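Local coordinates for protein immunomodulatory active chitinase (Trichuris suis, PDB 6G9C) that probably binds and cleaves chitin as a glycoside hydrolase of family 18, and displays immunomodulatory properties in inflammatory lung disease, at residues A[249-254]-A[351-356]; A[309-314]-A[345-350]; A[150-155]-A[164-169]; A[131-136]-A[171-176]. All coordinates share one frame; numbering follows the deposited sequence.

Interaction 1 of 4, residues A[249-254]-A[351-356]; sequences WNVEQS and KAKINW
A largely apolar helix-to-helix contact, in which Val251 and Glu252 meet the indole of Trp356, joins the first turn of helix 251-261 to the middle of helix 347-360 on the outer layer of the barrel. Trp356 has its CG anti to the backbone N (chi1 175°), and this carries the six-membered ring across the gap between the helices. There Val251 CG1 lies 3.7 Å from Trp356 CZ3, the two side chains sliding past each other in opposite directions. Beside it, Trp356 CZ2 is 3.8 Å from Glu252 CA, and the extended Glu252 chain crosses the indole at about a right angle. Valine, compact and apolar, suits a place between the indole and Ile270 of strand 268-281. At the polar edge a water lies in the plane of the indole and accepts from Trp356 NE1 at 3.1 Å. On the carboxylate, Glu252 OE1 takes a bond of 3.0 Å from Gln253 NE2, which arrives from above the carboxylate plane. Lys353 adds only its aliphatic part, near Val251; its ammonium group runs on to a salt bridge with Asp345 and a bond to Ser234 O. Asn250 starts the first helix as its N-cap, OD1 accepting from Gln253 N at 2.9 Å, while Ser254 N and OG grip Asn250 O from opposite faces of its plane. Tyr362 also meets the ring of Trp356. Such side-by-side joining of two outer helices, over the strand between them, is typical of the TIM barrel of family 18.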
# COMPACT_ATOMS: atom_id res chain seq x y z
N TRP A 249 -29.92 22.75 18.49
CA TRP A 249 -28.94 21.77 18.95
C TRP A 249 -29.41 20.36 18.58
O TRP A 249 -29.75 19.53 19.43
CB TRP A 249 -28.71 21.92 20.45
CG TRP A 249 -27.87 23.14 20.80
CD1 TRP A 249 -27.88 24.35 20.17
CD2 TRP A 249 -26.91 23.24 21.85
NE1 TRP A 249 -26.98 25.20 20.76
CE2 TRP A 249 -26.37 24.54 21.79
CE3 TRP A 249 -26.44 22.36 22.83
CZ2 TRP A 249 -25.39 24.99 22.68
CZ3 TRP A 249 -25.47 22.80 23.71
CH2 TRP A 249 -24.95 24.10 23.63
N ASN A 250 -29.38 20.09 17.28
CA ASN A 250 -29.77 18.79 16.75
C ASN A 250 -29.20 18.67 15.35
O ASN A 250 -28.70 19.64 14.77
CB ASN A 250 -31.30 18.61 16.77
CG ASN A 250 -32.03 19.75 16.10
OD1 ASN A 250 -32.08 19.84 14.87
ND2 ASN A 250 -32.62 20.64 16.91
N VAL A 251 -29.27 17.45 14.80
CA VAL A 251 -28.65 17.16 13.51
C VAL A 251 -29.29 18.00 12.41
O VAL A 251 -28.61 18.61 11.58
CB VAL A 251 -28.74 15.66 13.19
CG1 VAL A 251 -28.34 15.40 11.74
CG2 VAL A 251 -27.87 14.85 14.16
N GLU A 252 -30.63 18.05 12.41
CA GLU A 252 -31.36 18.72 11.34
C GLU A 252 -30.99 20.19 11.25
O GLU A 252 -30.71 20.71 10.16
CB GLU A 252 -32.86 18.57 11.55
CG GLU A 252 -33.69 19.21 10.44
CD GLU A 252 -35.16 19.35 10.81
OE1 GLU A 252 -35.47 20.07 11.78
OE2 GLU A 252 -36.00 18.73 10.12
N GLN A 253 -30.98 20.89 12.39
CA GLN A 253 -30.80 22.34 12.36
C GLN A 253 -29.33 22.75 12.26
O GLN A 253 -29.00 23.73 11.58
CB GLN A 253 -31.44 22.97 13.60
CG GLN A 253 -32.95 22.86 13.63
CD GLN A 253 -33.60 23.60 12.48
OE1 GLN A 253 -33.23 24.73 12.18
NE2 GLN A 253 -34.55 22.96 11.81
N SER A 254 -28.44 22.02 12.94
CA SER A 254 -27.01 22.34 12.88
C SER A 254 -26.47 22.16 11.47
O SER A 254 -25.69 22.99 10.98
CB SER A 254 -26.24 21.50 13.89
OG SER A 254 -26.22 20.11 13.54
N LYS A 351 -30.60 4.24 11.43
CA LYS A 351 -31.45 4.07 10.26
C LYS A 351 -32.17 5.36 9.93
O LYS A 351 -32.23 5.78 8.76
CB LYS A 351 -32.48 2.95 10.50
CG LYS A 351 -32.28 1.71 9.72
CD LYS A 351 -33.26 0.61 10.18
CE LYS A 351 -34.71 1.06 10.13
NZ LYS A 351 -35.66 -0.02 10.57
N ALA A 352 -32.77 5.99 10.94
CA ALA A 352 -33.51 7.22 10.71
C ALA A 352 -32.58 8.32 10.21
O ALA A 352 -32.90 9.02 9.25
CB ALA A 352 -34.24 7.64 11.99
N LYS A 353 -31.41 8.46 10.85
CA LYS A 353 -30.47 9.52 10.49
C LYS A 353 -29.90 9.32 9.08
O LYS A 353 -29.84 10.26 8.29
CB LYS A 353 -29.35 9.58 11.52
CG LYS A 353 -29.82 10.12 12.87
CD LYS A 353 -28.72 10.01 13.92
CE LYS A 353 -29.10 10.77 15.18
NZ LYS A 353 -28.09 10.58 16.26
N ILE A 354 -29.47 8.09 8.77
CA ILE A 354 -28.85 7.84 7.46
C ILE A 354 -29.88 7.94 6.34
O ILE A 354 -29.57 8.42 5.24
CB ILE A 354 -28.14 6.47 7.48
CG1 ILE A 354 -27.01 6.50 8.51
CG2 ILE A 354 -27.58 6.12 6.10
CD1 ILE A 354 -26.34 5.17 8.72
N ASN A 355 -31.11 7.47 6.58
CA ASN A 355 -32.17 7.66 5.59
C ASN A 355 -32.51 9.14 5.45
O ASN A 355 -32.83 9.60 4.35
CB ASN A 355 -33.41 6.86 5.99
CG ASN A 355 -33.31 5.40 5.61
OD1 ASN A 355 -32.97 5.05 4.48
ND2 ASN A 355 -33.60 4.53 6.57
N TRP A 356 -32.43 9.89 6.55
CA TRP A 356 -32.63 11.34 6.47
C TRP A 356 -31.55 12.01 5.63
O TRP A 356 -31.84 12.88 4.80
CB TRP A 356 -32.67 11.92 7.88
CG TRP A 356 -32.74 13.42 7.91
CD1 TRP A 356 -33.87 14.18 7.83
CD2 TRP A 356 -31.64 14.32 8.03
NE1 TRP A 356 -33.53 15.52 7.89
CE2 TRP A 356 -32.17 15.63 8.02
CE3 TRP A 356 -30.26 14.16 8.15
CZ2 TRP A 356 -31.37 16.76 8.12
CZ3 TRP A 356 -29.46 15.29 8.25
CH2 TRP A 356 -30.02 16.57 8.23
O HOH W 1 -35.61 17.83 7.92

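Interaction 2 of 4, residues A[309-314]-A[345-350]; sequences ISYYEV and DDVESM
Two capping boxes at neighbouring helix starts frame this contact, in which Tyr311 of one helix lies against Asp345 and Asp346, which lead into the other. It sits where the chain returns from the alpha+beta insertion of family 18 chitinases to the outer helix 347-360 of the barrel. Tyr311 CD1 approaches Asp345 O at 3.5 Å, and Tyr311 CE1 is 3.9 Å from Asp346 CB; the ring and carboxylate planes stand 76° apart. Tyrosine suits the place because its ring fills the gap while its hydroxyl reaches polar partners: OH pairs with His383 and, at 2.6 Å, with a water; that water accepts from Val347 N. Asp346, with CG between the backbone N and carbonyl carbon (chi1 70°), turns back over its own helix, so that OD1 receives Ser349 N at 2.9 Å; OD2 goes to Arg324. Ser349 OG returns the bond by accepting from Asp346 N and itself donates to Asp345 OD2, the oxygen that Lys353 also meets. In the second box Ser310 N gives to Glu313 OE1 and Glu313 N to Ser310 OG. That same Ser310 OG stands 3.2 Å above the plane of the Tyr312 ring, over its centre.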
# COMPACT_ATOMS: atom_id res chain seq x y z
N ILE A 309 -20.43 5.76 27.40
CA ILE A 309 -20.68 4.33 27.24
C ILE A 309 -20.57 4.03 25.75
O ILE A 309 -20.89 4.88 24.92
CB ILE A 309 -22.05 3.90 27.81
CG1 ILE A 309 -22.22 2.37 27.81
CG2 ILE A 309 -23.20 4.53 26.99
CD1 ILE A 309 -23.39 1.86 28.70
N SER A 310 -20.12 2.82 25.42
CA SER A 310 -20.10 2.40 24.02
C SER A 310 -21.38 1.65 23.67
O SER A 310 -22.08 1.12 24.54
CB SER A 310 -18.90 1.50 23.75
OG SER A 310 -19.10 0.24 24.39
N TYR A 311 -21.69 1.59 22.37
CA TYR A 311 -22.85 0.82 21.95
C TYR A 311 -22.76 -0.63 22.41
O TYR A 311 -23.75 -1.21 22.88
CB TYR A 311 -23.03 0.89 20.43
CG TYR A 311 -24.15 0.00 19.97
CD1 TYR A 311 -25.46 0.28 20.32
CD2 TYR A 311 -23.91 -1.15 19.24
CE1 TYR A 311 -26.51 -0.57 19.94
CE2 TYR A 311 -24.94 -1.98 18.85
CZ TYR A 311 -26.24 -1.68 19.20
OH TYR A 311 -27.28 -2.51 18.82
N TYR A 312 -21.58 -1.25 22.29
CA TYR A 312 -21.53 -2.65 22.70
C TYR A 312 -21.70 -2.80 24.21
O TYR A 312 -22.19 -3.84 24.68
CB TYR A 312 -20.24 -3.31 22.19
CG TYR A 312 -18.92 -2.79 22.73
CD1 TYR A 312 -18.43 -3.21 23.97
CD2 TYR A 312 -18.12 -1.92 21.97
CE1 TYR A 312 -17.20 -2.76 24.45
CE2 TYR A 312 -16.90 -1.46 22.45
CZ TYR A 312 -16.44 -1.88 23.68
OH TYR A 312 -15.22 -1.43 24.16
N GLU A 313 -21.32 -1.78 24.99
CA GLU A 313 -21.57 -1.82 26.42
C GLU A 313 -23.05 -1.65 26.73
O GLU A 313 -23.57 -2.24 27.69
CB GLU A 313 -20.75 -0.73 27.12
CG GLU A 313 -19.31 -1.10 27.42
CD GLU A 313 -18.51 0.11 27.87
OE1 GLU A 313 -18.97 1.24 27.62
OE2 GLU A 313 -17.42 -0.07 28.46
N VAL A 314 -23.75 -0.83 25.94
CA VAL A 314 -25.21 -0.76 26.05
C VAL A 314 -25.81 -2.14 25.79
O VAL A 314 -26.72 -2.58 26.51
CB VAL A 314 -25.79 0.28 25.07
CG1 VAL A 314 -27.32 0.12 24.97
CG2 VAL A 314 -25.38 1.71 25.50
N ASP A 345 -27.06 5.93 20.63
CA ASP A 345 -27.56 5.68 19.28
C ASP A 345 -27.50 4.19 18.96
O ASP A 345 -26.63 3.47 19.44
CB ASP A 345 -26.77 6.50 18.24
CG ASP A 345 -27.31 7.91 18.09
OD1 ASP A 345 -26.92 8.79 18.89
OD2 ASP A 345 -28.16 8.13 17.19
N ASP A 346 -28.46 3.73 18.17
CA ASP A 346 -28.57 2.31 17.89
C ASP A 346 -28.98 2.12 16.44
O ASP A 346 -28.96 3.07 15.64
CB ASP A 346 -29.52 1.65 18.90
CG ASP A 346 -31.00 2.03 18.71
OD1 ASP A 346 -31.32 2.91 17.88
OD2 ASP A 346 -31.85 1.43 19.41
N VAL A 347 -29.36 0.89 16.08
CA VAL A 347 -29.68 0.61 14.69
C VAL A 347 -30.87 1.46 14.24
O VAL A 347 -30.87 2.02 13.13
CB VAL A 347 -29.95 -0.89 14.46
CG1 VAL A 347 -30.45 -1.09 13.05
CG2 VAL A 347 -28.67 -1.69 14.67
N GLU A 348 -31.89 1.59 15.08
CA GLU A 348 -33.05 2.39 14.68
C GLU A 348 -32.69 3.86 14.53
O GLU A 348 -33.15 4.52 13.59
CB GLU A 348 -34.19 2.22 15.69
CG GLU A 348 -34.73 0.78 15.81
CD GLU A 348 -35.55 0.33 14.61
OE1 GLU A 348 -35.56 1.04 13.57
OE2 GLU A 348 -36.21 -0.73 14.70
N SER A 349 -31.90 4.42 15.45
CA SER A 349 -31.56 5.84 15.33
C SER A 349 -30.63 6.07 14.14
O SER A 349 -30.77 7.07 13.42
CB SER A 349 -30.94 6.38 16.63
OG SER A 349 -29.63 5.89 16.86
N MET A 350 -29.70 5.15 13.91
CA MET A 350 -28.82 5.27 12.74
C MET A 350 -29.61 5.15 11.45
O MET A 350 -29.35 5.86 10.48
CB MET A 350 -27.73 4.20 12.78
CG MET A 350 -26.78 4.33 13.94
SD MET A 350 -25.57 5.62 13.64
CE MET A 350 -24.10 4.60 13.55
O HOH W 2 -29.61 -1.53 18.06

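Interaction 3 of 4, residues A[150-155]-A[164-169]; sequences LDWEYP and LLLCQE. With EDO (1,2-ethanediol), chain E.
Leu166 and Leu150 carry this contact, with Trp152 as the third partner: their side chains fill the layer between the C-terminal part of strand 147-151 and the helix that follows it. Leu150 and Leu166 reach toward each other tip to tip, Leu150 CD2 lying 4.0 Å from Leu166 CD2. Both have CG anti to the backbone N (chi1 178° and 173°), which extends each branched end straight into the gap. The same Leu150 methyl is 4.0 Å from Cys167 SG, a small, weakly polar atom that sits comfortably among carbons. Trp152 meets Leu166 at the edge of its ring, CZ3 standing 4.1 Å from Leu166 CD2 near the indole plane. The ring has other neighbours over its surface: Pro155 CA lies 3.8 Å above one face of the Trp152 ring, toward the rim, and Phe119 stacks on the indole. No hydrogen bond crosses the contact, as fits a wholly apolar seam.

The alternation along the chain explains the choice of residues. Leu150 and Trp152 point to the helix, whereas the acidic Asp151 and Glu153 turn to the other side, into the barrel. There Glu153 OE2 accepts a 2.6 Å bond from O1 of an ethanediol, probably from the crystallisation liquor, which Tyr220 also holds. A cis peptide joins Glu153 to Tyr154. With Asp149, Asp151 and Glu153 in the run DxDxE, the strand and the loop that follows it match the signature of family 18 chitinases, whose last glutamate serves as proton donor in relatives; the leucine seam behind it belongs to the beta-alpha-beta unit of a TIM barrel.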
# COMPACT_ATOMS: atom_id res chain seq x y z
N LEU A 150 -8.23 18.29 9.83
CA LEU A 150 -7.94 19.29 10.85
C LEU A 150 -9.08 19.32 11.86
O LEU A 150 -10.21 19.65 11.50
CB LEU A 150 -7.76 20.66 10.18
CG LEU A 150 -7.50 21.86 11.10
CD1 LEU A 150 -6.27 21.62 11.97
CD2 LEU A 150 -7.32 23.11 10.23
N ASP A 151 -8.78 18.97 13.12
CA ASP A 151 -9.81 18.89 14.16
C ASP A 151 -9.51 19.87 15.29
O ASP A 151 -9.45 19.48 16.46
CB ASP A 151 -9.92 17.47 14.73
CG ASP A 151 -10.29 16.44 13.67
OD1 ASP A 151 -10.62 16.83 12.53
OD2 ASP A 151 -10.25 15.22 13.99
N TRP A 152 -9.30 21.13 14.95
CA TRP A 152 -9.13 22.18 15.95
C TRP A 152 -10.48 22.45 16.61
O TRP A 152 -11.44 22.84 15.93
CB TRP A 152 -8.58 23.42 15.24
CG TRP A 152 -8.35 24.67 16.02
CD1 TRP A 152 -8.78 24.98 17.28
CD2 TRP A 152 -7.65 25.83 15.54
NE1 TRP A 152 -8.37 26.26 17.62
CE2 TRP A 152 -7.68 26.80 16.57
CE3 TRP A 152 -7.00 26.12 14.34
CZ2 TRP A 152 -7.07 28.05 16.43
CZ3 TRP A 152 -6.39 27.37 14.20
CH2 TRP A 152 -6.44 28.32 15.24
N GLU A 153 -10.58 22.25 17.93
CA GLU A 153 -11.86 22.33 18.64
C GLU A 153 -11.80 23.39 19.74
O GLU A 153 -11.47 23.07 20.89
CB GLU A 153 -12.23 20.94 19.22
CG GLU A 153 -12.33 19.87 18.13
CD GLU A 153 -12.77 18.50 18.65
OE1 GLU A 153 -13.29 18.41 19.79
OE2 GLU A 153 -12.58 17.53 17.90
N TYR A 154 -12.12 24.66 19.43
CA TYR A 154 -12.59 25.14 18.13
C TYR A 154 -11.99 26.53 17.93
O TYR A 154 -11.75 27.20 18.92
CB TYR A 154 -14.11 25.25 18.08
CG TYR A 154 -14.82 23.94 18.27
CD1 TYR A 154 -14.90 23.03 17.22
CD2 TYR A 154 -15.40 23.61 19.48
CE1 TYR A 154 -15.55 21.81 17.39
CE2 TYR A 154 -16.04 22.38 19.66
CZ TYR A 154 -16.12 21.50 18.61
OH TYR A 154 -16.77 20.28 18.78
N PRO A 155 -11.79 26.95 16.67
CA PRO A 155 -11.40 28.34 16.43
C PRO A 155 -12.42 29.30 17.02
O PRO A 155 -13.63 29.10 16.90
CB PRO A 155 -11.37 28.45 14.89
CG PRO A 155 -12.19 27.31 14.39
CD PRO A 155 -12.00 26.20 15.42
N LEU A 164 -8.74 30.54 8.60
CA LEU A 164 -8.93 30.53 7.15
C LEU A 164 -7.59 30.58 6.42
O LEU A 164 -7.39 29.87 5.43
CB LEU A 164 -9.80 31.71 6.74
CG LEU A 164 -9.93 31.94 5.23
CD1 LEU A 164 -10.61 30.74 4.60
CD2 LEU A 164 -10.64 33.24 4.89
N LEU A 165 -6.67 31.42 6.90
CA LEU A 165 -5.33 31.48 6.31
C LEU A 165 -4.64 30.12 6.41
O LEU A 165 -4.07 29.62 5.43
CB LEU A 165 -4.50 32.56 6.99
CG LEU A 165 -4.81 34.00 6.58
CD1 LEU A 165 -4.24 34.99 7.59
CD2 LEU A 165 -4.33 34.31 5.16
N LEU A 166 -4.68 29.51 7.59
CA LEU A 166 -4.12 28.17 7.75
C LEU A 166 -4.69 27.20 6.71
O LEU A 166 -3.94 26.48 6.04
CB LEU A 166 -4.38 27.66 9.17
CG LEU A 166 -4.00 26.21 9.47
CD1 LEU A 166 -2.50 26.01 9.34
CD2 LEU A 166 -4.46 25.84 10.86
N CYS A 167 -6.01 27.19 6.54
CA CYS A 167 -6.62 26.25 5.60
C CYS A 167 -6.26 26.58 4.15
O CYS A 167 -5.97 25.68 3.36
CB CYS A 167 -8.13 26.21 5.78
SG CYS A 167 -8.65 25.46 7.33
N GLN A 168 -6.24 27.87 3.78
CA GLN A 168 -5.85 28.22 2.42
C GLN A 168 -4.41 27.83 2.15
O GLN A 168 -4.08 27.35 1.06
CB GLN A 168 -6.05 29.73 2.20
CG GLN A 168 -7.51 30.17 2.23
CD GLN A 168 -7.65 31.68 2.28
OE1 GLN A 168 -6.76 32.37 2.78
NE2 GLN A 168 -8.75 32.19 1.74
N GLU A 169 -3.52 28.02 3.14
CA GLU A 169 -2.11 27.70 2.94
C GLU A 169 -1.86 26.19 2.92
O GLU A 169 -0.98 25.72 2.18
CB GLU A 169 -1.27 28.38 4.03
CG GLU A 169 -1.20 29.92 3.83
CD GLU A 169 -0.81 30.70 5.08
OE1 GLU A 169 -0.26 30.10 6.03
OE2 GLU A 169 -1.06 31.92 5.11
C1 EDO E . -12.66 14.45 16.79
O1 EDO E . -13.07 14.97 18.08
C2 EDO E . -13.79 14.48 15.75
O2 EDO E . -14.96 13.82 16.29

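Interaction 4 of 4, residues A[131-136]-A[171-176]; sequences KFISSL and LAKFEE
The short helical segments 131-136 and 171-176 run in roughly the same direction, crossing at -40° with axes 10.6 Å apart at closest approach, and Ile133 and Lys173 bring their backbones nearest. At that point Ile133 CG2 presses on the base of the lysine chain, 3.5 Å from Lys173 CG and 3.6 Å from Lys173 CB; the first distance is tighter than usual for two carbons. Ile133 offers this methyl because CG2 is the branch anti to its backbone N, and it meets the lysine obliquely. Its other branch ends in CD1, which packs on Glu169 of the same partner helix; Ile133 also touches Ile170.

Lys173 bends at its second torsion (chi2 67°), turning the chain aside beyond CG. Its CB and CG pack on the isoleucine methyl, while CE passes 4.4 Å from Ser134 OG at the outer border of the contact. Lys173 NZ forms a 3.1 Å salt bridge with Glu176 OE1, one turn on along the helix, meeting the carboxylate on its syn side. Deeper in, Leu136 CD2 comes to 4.3 Å from Phe174 CZ, approaching the ring obliquely. Both residues also rest on Phe148 of strand 147-151, so the pair lies between the two helices and the barrel wall, where bulky apolar groups are suited.

The chemistry is thus graded from inside to outside: leucine and phenylalanine next to the strand, isoleucine in the middle, then a lysine whose first carbons serve the apolar seam while its charge is answered within its own helix. With no hydrogen bond or salt bridge crossing between them, the attachment of these segments probably rests on fit and on the exclusion of water.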
# COMPACT_ATOMS: atom_id res chain seq x y z
N LYS A 131 5.98 26.63 9.16
CA LYS A 131 6.74 25.60 9.86
C LYS A 131 5.88 24.37 10.10
O LYS A 131 6.31 23.24 9.83
CB LYS A 131 7.28 26.15 11.18
CG LYS A 131 8.24 25.18 11.85
CD LYS A 131 8.74 25.71 13.18
CE LYS A 131 9.60 24.66 13.87
NZ LYS A 131 10.31 25.19 15.06
N PHE A 132 4.67 24.57 10.61
CA PHE A 132 3.74 23.46 10.80
C PHE A 132 3.44 22.74 9.49
O PHE A 132 3.47 21.51 9.43
CB PHE A 132 2.45 23.98 11.44
CG PHE A 132 1.30 23.02 11.33
CD1 PHE A 132 1.29 21.87 12.09
CD2 PHE A 132 0.25 23.26 10.47
CE1 PHE A 132 0.24 20.98 12.01
CE2 PHE A 132 -0.80 22.37 10.38
CZ PHE A 132 -0.81 21.22 11.15
N ILE A 133 3.12 23.50 8.44
CA ILE A 133 2.70 22.88 7.18
C ILE A 133 3.83 22.03 6.58
O ILE A 133 3.59 20.92 6.10
CB ILE A 133 2.22 23.97 6.19
CG1 ILE A 133 0.85 24.51 6.60
CG2 ILE A 133 2.16 23.43 4.78
CD1 ILE A 133 0.47 25.78 5.85
N SER A 134 5.06 22.55 6.61
CA SER A 134 6.21 21.77 6.12
C SER A 134 6.38 20.49 6.93
O SER A 134 6.63 19.42 6.36
CB SER A 134 7.49 22.60 6.17
OG SER A 134 7.43 23.66 5.23
N SER A 135 6.26 20.60 8.25
CA SER A 135 6.36 19.42 9.11
C SER A 135 5.25 18.42 8.81
O SER A 135 5.48 17.21 8.75
CB SER A 135 6.30 19.85 10.58
OG SER A 135 6.42 18.73 11.43
N LEU A 136 4.03 18.91 8.61
CA LEU A 136 2.89 18.03 8.37
C LEU A 136 3.02 17.32 7.03
O LEU A 136 2.80 16.10 6.93
CB LEU A 136 1.61 18.86 8.43
CG LEU A 136 0.37 18.16 7.90
CD1 LEU A 136 -0.04 17.05 8.86
CD2 LEU A 136 -0.77 19.15 7.69
N LEU A 171 -3.94 23.88 1.72
CA LEU A 171 -4.33 23.43 0.39
C LEU A 171 -3.30 23.84 -0.65
O LEU A 171 -2.92 23.03 -1.51
CB LEU A 171 -5.72 23.96 0.01
CG LEU A 171 -6.18 23.62 -1.41
CD1 LEU A 171 -6.33 22.11 -1.60
CD2 LEU A 171 -7.48 24.33 -1.76
N ALA A 172 -2.81 25.09 -0.57
CA ALA A 172 -1.80 25.55 -1.52
C ALA A 172 -0.56 24.66 -1.48
O ALA A 172 -0.00 24.32 -2.53
CB ALA A 172 -1.43 27.01 -1.23
N LYS A 173 -0.10 24.31 -0.28
CA LYS A 173 1.06 23.43 -0.16
C LYS A 173 0.75 22.06 -0.74
O LYS A 173 1.59 21.47 -1.44
CB LYS A 173 1.49 23.29 1.29
CG LYS A 173 2.78 22.49 1.47
CD LYS A 173 3.95 23.26 0.88
CE LYS A 173 5.27 22.86 1.51
NZ LYS A 173 6.44 23.01 0.59
N PHE A 174 -0.44 21.53 -0.44
CA PHE A 174 -0.81 20.21 -0.95
C PHE A 174 -0.79 20.20 -2.48
O PHE A 174 -0.30 19.25 -3.10
CB PHE A 174 -2.20 19.80 -0.43
CG PHE A 174 -2.21 19.31 1.02
CD1 PHE A 174 -1.08 19.40 1.82
CD2 PHE A 174 -3.37 18.75 1.57
CE1 PHE A 174 -1.11 18.95 3.15
CE2 PHE A 174 -3.40 18.31 2.89
CZ PHE A 174 -2.27 18.42 3.68
N GLU A 175 -1.29 21.27 -3.10
CA GLU A 175 -1.26 21.37 -4.55
C GLU A 175 0.17 21.44 -5.08
O GLU A 175 0.49 20.83 -6.11
CB GLU A 175 -2.07 22.58 -5.00
CG GLU A 175 -3.58 22.38 -4.80
CD GLU A 175 -4.38 23.65 -4.96
OE1 GLU A 175 -3.80 24.75 -4.86
OE2 GLU A 175 -5.61 23.54 -5.16
N GLU A 176 1.03 22.20 -4.40
CA GLU A 176 2.42 22.31 -4.84
C GLU A 176 3.16 20.99 -4.66
O GLU A 176 3.96 20.59 -5.51
CB GLU A 176 3.11 23.44 -4.06
CG GLU A 176 4.61 23.55 -4.27
CD GLU A 176 5.37 23.86 -2.98
OE1 GLU A 176 6.06 22.95 -2.46
OE2 GLU A 176 5.25 25.00 -2.47

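All four contacts belong to the family 18 TIM barrel and form two groups. Interactions 4 and 3 come first along the chain, interaction 3 falling between the two halves of interaction 4; their centres are 13 Å apart, they share helix 160-181, and they touch through Glu169 with Ile133 and Leu166 with Phe132. Interactions 1 and 2 follow, both segments of interaction 2 falling between those of interaction 1; they share helix 347-360, with centres 16 Å apart and a Lys353-Asp345 salt bridge. Interaction 2 lies 31 and 38 Å, centre to centre, from interactions 3 and 4. One group thus backs the acidic strand 147-151; the other joins outer helices where the chain returns from the insertion.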